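Local structure of thioredoxin-like protein (Parabacteroides distasonis, 4FO5) at residues A[38-41]-A[47-50]; A[56-61]-A[66-71]. The protein adopts a thioredoxin-like fold of the AhpC/TSA family and may have a redox role, although its exact function is not established. One frame throughout, in Å; residues are numbered along the deposited sequence.

Interaction 1 of 2, residues A[38-41]-A[47-50]; sequences NFWA and SRAR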
loop_
_atom_site.group_PDB
_atom_site.type_symbol
_atom_site.label_atom_id
_atom_site.label_comp_id
_atom_site.label_asym_id
_atom_site.label_seq_id
_atom_site.Cartn_x
_atom_site.Cartn_y
_atom_site.Cartn_z
ATOM N N ASN A 38 0.649 0.117 -0.473
ATOM C CA ASN A 38 1.367 0.212 -1.723
ATOM C C ASN A 38 0.924 1.419 -2.562
ATOM O O ASN A 38 -0.260 1.677 -2.693
ATOM C CB ASN A 38 1.209 -1.078 -2.514
ATOM C CG ASN A 38 2.030 -1.084 -3.753
ATOM O OD1 ASN A 38 3.251 -1.016 -3.702
ATOM N ND2 ASN A 38 1.375 -1.181 -4.901
ATOM N N PHE A 39 1.888 2.176 -3.088
ATOM C CA PHE A 39 1.639 3.330 -3.950
ATOM C C PHE A 39 2.036 2.981 -5.341
ATOM O O PHE A 39 3.109 2.412 -5.559
ATOM C CB PHE A 39 2.411 4.572 -3.462
ATOM C CG PHE A 39 1.947 5.042 -2.105
ATOM C CD1 PHE A 39 0.823 5.847 -1.979
ATOM C CD2 PHE A 39 2.581 4.606 -0.946
ATOM C CE1 PHE A 39 0.388 6.281 -0.720
ATOM C CE2 PHE A 39 2.158 5.048 0.308
ATOM C CZ PHE A 39 1.060 5.873 0.413
ATOM N N TRP A 40 1.182 3.329 -6.299
ATOM C CA TRP A 40 1.414 3.071 -7.710
ATOM C C TRP A 40 0.617 4.068 -8.551
ATOM O O TRP A 40 -0.193 4.819 -8.019
ATOM C CB TRP A 40 1.009 1.612 -8.069
ATOM C CG TRP A 40 -0.471 1.384 -7.997
ATOM C CD1 TRP A 40 -1.228 1.292 -6.871
ATOM C CD2 TRP A 40 -1.386 1.319 -9.102
ATOM N NE1 TRP A 40 -2.552 1.136 -7.199
ATOM C CE2 TRP A 40 -2.681 1.164 -8.564
ATOM C CE3 TRP A 40 -1.235 1.382 -10.496
ATOM C CZ2 TRP A 40 -3.826 1.069 -9.371
ATOM C CZ3 TRP A 40 -2.373 1.296 -11.294
ATOM C CH2 TRP A 40 -3.645 1.126 -10.731
ATOM N N ALA A 41 0.837 4.050 -9.863
ATOM C CA ALA A 41 0.098 4.849 -10.842
ATOM C C ALA A 41 0.212 4.172 -12.192
ATOM O O ALA A 41 1.255 3.584 -12.483
ATOM C CB ALA A 41 0.637 6.271 -10.910
ATOM N N SER A 47 5.487 0.287 -11.159
ATOM C CA SER A 47 4.610 0.299 -9.977
ATOM C C SER A 47 3.337 -0.488 -10.283
ATOM O O SER A 47 2.861 -1.263 -9.461
ATOM C CB SER A 47 4.275 1.740 -9.572
ATOM O OG SER A 47 3.374 2.368 -10.480
ATOM N N ARG A 48 2.817 -0.329 -11.499
ATOM C CA ARG A 48 1.620 -1.039 -11.925
ATOM C C ARG A 48 1.851 -2.551 -11.914
ATOM O O ARG A 48 1.000 -3.278 -11.417
ATOM C CB ARG A 48 1.190 -0.556 -13.307
ATOM C CG ARG A 48 -0.185 -1.064 -13.683
ATOM C CD ARG A 48 -0.560 -0.644 -15.064
ATOM N NE ARG A 48 -1.673 -1.439 -15.566
ATOM C CZ ARG A 48 -2.260 -1.247 -16.742
ATOM N NH1 ARG A 48 -1.843 -0.278 -17.547
ATOM N NH2 ARG A 48 -3.275 -2.013 -17.115
ATOM N N ALA A 49 2.991 -3.038 -12.442
ATOM C CA ALA A 49 3.262 -4.486 -12.436
ATOM C C ALA A 49 3.487 -5.004 -11.008
ATOM O O ALA A 49 3.009 -6.083 -10.697
ATOM C CB ALA A 49 4.461 -4.820 -13.310
ATOM N N ARG A 50 4.177 -4.245 -10.132
ATOM C CA ARG A 50 4.377 -4.660 -8.727
ATOM C C ARG A 50 3.058 -4.764 -7.992
ATOM O O ARG A 50 2.861 -5.665 -7.172
ATOM C CB ARG A 50 5.275 -3.664 -7.968
ATOM C CG ARG A 50 6.735 -3.689 -8.391
ATOM C CD ARG A 50 7.622 -2.937 -7.388
ATOM N NE ARG A 50 7.218 -1.538 -7.174
ATOM C CZ ARG A 50 7.581 -0.517 -7.948
ATOM N NH1 ARG A 50 8.344 -0.721 -9.020
ATOM N NH2 ARG A 50 7.168 0.712 -7.669
HETATM O O HOH W 1 4.903 0.417 -5.546
HETATM O O HOH W 2 3.285 -1.153 -6.847
HETATM O O HOH W 3 5.613 -1.829 -4.724
#

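Interaction 2 of 2, residues A[56-61]-A[66-71]; sequences NEVNKF and IAMCSI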
loop_
_atom_site.group_PDB
_atom_site.type_symbol
_atom_site.label_atom_id
_atom_site.label_comp_id
_atom_site.label_asym_id
_atom_site.label_seq_id
_atom_site.Cartn_x
_atom_site.Cartn_y
_atom_site.Cartn_z
ATOM N N ASN A 56 -1.971 -10.250 -5.918
ATOM C CA ASN A 56 -2.187 -11.689 -6.062
ATOM C C ASN A 56 -1.471 -12.470 -4.932
ATOM O O ASN A 56 -1.984 -13.505 -4.514
ATOM C CB ASN A 56 -1.809 -12.175 -7.460
ATOM C CG ASN A 56 -2.866 -11.764 -8.468
ATOM O OD1 ASN A 56 -3.916 -12.402 -8.609
ATOM N ND2 ASN A 56 -2.684 -10.622 -9.091
ATOM N N GLU A 57 -0.357 -11.963 -4.389
ATOM C CA GLU A 57 0.304 -12.628 -3.275
ATOM C C GLU A 57 -0.547 -12.558 -1.996
ATOM O O GLU A 57 -0.581 -13.525 -1.250
ATOM C CB GLU A 57 1.675 -11.999 -3.020
ATOM C CG GLU A 57 2.639 -12.922 -2.298
ATOM C CD GLU A 57 3.135 -14.128 -3.080
ATOM O OE1 GLU A 57 3.034 -14.147 -4.330
ATOM O OE2 GLU A 57 3.579 -15.093 -2.421
ATOM N N VAL A 58 -1.211 -11.410 -1.748
ATOM C CA VAL A 58 -2.049 -11.155 -0.565
ATOM C C VAL A 58 -3.248 -12.092 -0.589
ATOM O O VAL A 58 -3.638 -12.582 0.471
ATOM C CB VAL A 58 -2.456 -9.660 -0.414
ATOM C CG1 VAL A 58 -3.466 -9.451 0.722
ATOM C CG2 VAL A 58 -1.231 -8.787 -0.179
ATOM N N ASN A 59 -3.761 -12.434 -1.798
ATOM C CA ASN A 59 -4.879 -13.372 -1.977
ATOM C C ASN A 59 -4.553 -14.782 -1.449
ATOM O O ASN A 59 -5.482 -15.572 -1.261
ATOM C CB ASN A 59 -5.336 -13.449 -3.454
ATOM C CG ASN A 59 -6.200 -12.280 -3.890
ATOM O OD1 ASN A 59 -6.955 -11.689 -3.107
ATOM N ND2 ASN A 59 -6.122 -11.927 -5.162
ATOM N N LYS A 60 -3.258 -15.102 -1.213
ATOM C CA LYS A 60 -2.857 -16.418 -0.671
ATOM C C LYS A 60 -3.146 -16.497 0.835
ATOM O O LYS A 60 -3.184 -17.595 1.382
ATOM C CB LYS A 60 -1.357 -16.713 -0.911
ATOM C CG LYS A 60 -0.951 -16.909 -2.364
ATOM C CD LYS A 60 0.549 -17.161 -2.464
ATOM C CE LYS A 60 1.065 -16.972 -3.865
ATOM N NZ LYS A 60 2.531 -17.207 -3.953
ATOM N N PHE A 61 -3.310 -15.334 1.499
ATOM C CA PHE A 61 -3.568 -15.226 2.942
ATOM C C PHE A 61 -4.998 -14.752 3.254
ATOM O O PHE A 61 -5.651 -14.126 2.418
ATOM C CB PHE A 61 -2.551 -14.253 3.584
ATOM C CG PHE A 61 -1.112 -14.701 3.470
ATOM C CD1 PHE A 61 -0.544 -15.518 4.438
ATOM C CD2 PHE A 61 -0.335 -14.325 2.381
ATOM C CE1 PHE A 61 0.773 -15.973 4.307
ATOM C CE2 PHE A 61 0.985 -14.773 2.255
ATOM C CZ PHE A 61 1.526 -15.598 3.215
ATOM N N ILE A 66 -3.489 -10.283 6.837
ATOM C CA ILE A 66 -2.971 -9.122 6.109
ATOM C C ILE A 66 -4.051 -8.405 5.323
ATOM O O ILE A 66 -4.912 -9.027 4.724
ATOM C CB ILE A 66 -1.778 -9.538 5.159
ATOM C CG1 ILE A 66 -1.155 -8.333 4.396
ATOM C CG2 ILE A 66 -2.171 -10.658 4.173
ATOM C CD1 ILE A 66 0.076 -7.770 4.951
ATOM N N ALA A 67 -3.981 -7.089 5.309
ATOM C CA ALA A 67 -4.867 -6.302 4.471
ATOM C C ALA A 67 -4.015 -5.549 3.455
ATOM O O ALA A 67 -2.960 -5.019 3.788
ATOM C CB ALA A 67 -5.694 -5.333 5.306
HETATM N N MSE A 68 -4.456 -5.524 2.227
HETATM C CA MSE A 68 -3.750 -4.771 1.220
HETATM C C MSE A 68 -4.444 -3.435 1.046
HETATM O O MSE A 68 -5.651 -3.387 0.859
HETATM C CB MSE A 68 -3.720 -5.540 -0.090
HETATM C CG MSE A 68 -3.393 -4.662 -1.265
HETATM SE SE MSE A 68 -2.013 -5.464 -2.260
HETATM C CE MSE A 68 -0.726 -4.099 -2.222
ATOM N N CYS A 69 -3.669 -2.378 1.035
ATOM C CA CYS A 69 -4.131 -1.030 0.798
ATOM C C CYS A 69 -3.298 -0.445 -0.341
ATOM O O CYS A 69 -2.197 0.035 -0.107
ATOM C CB CYS A 69 -4.018 -0.200 2.066
ATOM S SG CYS A 69 -4.673 1.469 1.879
ATOM N N SER A 70 -3.798 -0.552 -1.577
ATOM C CA SER A 70 -3.113 -0.066 -2.785
ATOM C C SER A 70 -3.675 1.269 -3.161
ATOM O O SER A 70 -4.868 1.363 -3.408
ATOM C CB SER A 70 -3.305 -1.029 -3.952
ATOM O OG SER A 70 -2.582 -2.233 -3.823
ATOM N N ILE A 71 -2.855 2.309 -3.201
ATOM C CA ILE A 71 -3.373 3.635 -3.530
ATOM C C ILE A 71 -2.812 4.118 -4.856
ATOM O O ILE A 71 -1.604 4.277 -4.973
ATOM C CB ILE A 71 -3.062 4.643 -2.401
ATOM C CG1 ILE A 71 -3.544 4.115 -1.032
ATOM C CG2 ILE A 71 -3.675 6.019 -2.745
ATOM C CD1 ILE A 71 -3.104 4.952 0.216
#

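Interaction 1 of 2, residues A[38-41]-A[47-50]
W40 and S47 bring their CA atoms to 4.8 Å, the nearest CA pair between the end of strand 34-40 and the early turns of helix 45-58. Just past the strand, A41 N donates to S47 OG at 3.1 Å in a nearly straight bond (165°). With chi1 at 72°, that hydroxyl sits between its own backbone N and carbonyl carbon and faces the strand end; it also hydrogen-bonds to D44 O, so two backbone groups hold it. W40 CB packs 3.5 Å from S47 OG. Further out, the six-membered ring of the indole meets the next helix residue obliquely, with W40 CZ3 4.0 Å from R48 CG. The R48 chain runs on extended past the indole to a salt bridge with D87, its guanidinium turned 44° from the ring plane. This is the thioredoxin junction of strand, loop and helix; by its sequence, S47 probably occupies the place of the second cysteine in CxxC relatives, and D44 that of the first. Three waters fill in on the N38 side. Water 1 gives its hydrogens to N38 OD1 and F39 O and accepts from R50 NH2. Water 2 accepts from N38 ND2 and donates to S47 O, 2.7 Å away. Water 3, in the plane of the R50 guanidinium, accepts from R50 NE and donates to N38 OD1 at 2.7 Å.

Interaction 2 of 2, residues A[56-61]-A[66-71]
Helix 45-58 and strand 66-72 are the second and third elements of a beta-alpha-beta unit, and this contact joins the C-terminal end of the helix to the start of the strand. V58, on the last turn of the helix, faces M68 and I66, two residues apart on the same side of the strand; the CA atoms of V58 and M68 are 6.8 Å apart. The valine fork divides its work. CG1, anti to the backbone N (chi1 173°), reaches I66 CG2 at 3.9 Å and also lies against M68 CB. CG2, the other branch, rests on the selenium of selenomethionine 68, with V58 CG2 and M68 SE 4.0 Å apart. The bends at chi2 and chi3 of M68 turn its terminal CE toward strand 34-40. A type I turn from V58 to F61, with F61 N donating to V58 O at 3.0 Å, carries the chain off the helix and sets F61 CB 3.7 Å from I66 CG2. The phenyl ring itself leads off to T137 and L140 of helix 133-140, and L140 also touches I66. On the outer side of the turn K60 NZ makes a 2.8 Å salt bridge to E57 OE2, approaching from above the carboxylate plane; the same oxygen is hydrogen-bonded to T137 OG1. V58, I66 and M68 pack the helix end against the sheet, with a turn and a short connection before the next parallel strand, as in the beta-alpha-beta crossover of the thioredoxin fold.

In the fold
Interactions 1 and 2 lie at the two ends of helix 45-58, their centres 13 Å apart, and both tie that helix to the same sheet. Their strands, 34-40 and 66-72, are parallel neighbours in it: N38 O is 2.7 Å from I71 N, and N38 N is 2.9 Å from C69 O, both probable hydrogen bonds. Side chains join them, with N38 CB packing 3.6 Å from M68 CE and F39 CE1 3.9 Å from I71 CD1. N38 has its amide in the waters of 38-41/47-50 while its CB meets the side chain that V58 touches. S47 of interaction 1 probably holds the second cysteine position of the thioredoxin CxxC motif; interaction 2 packs the far helix end.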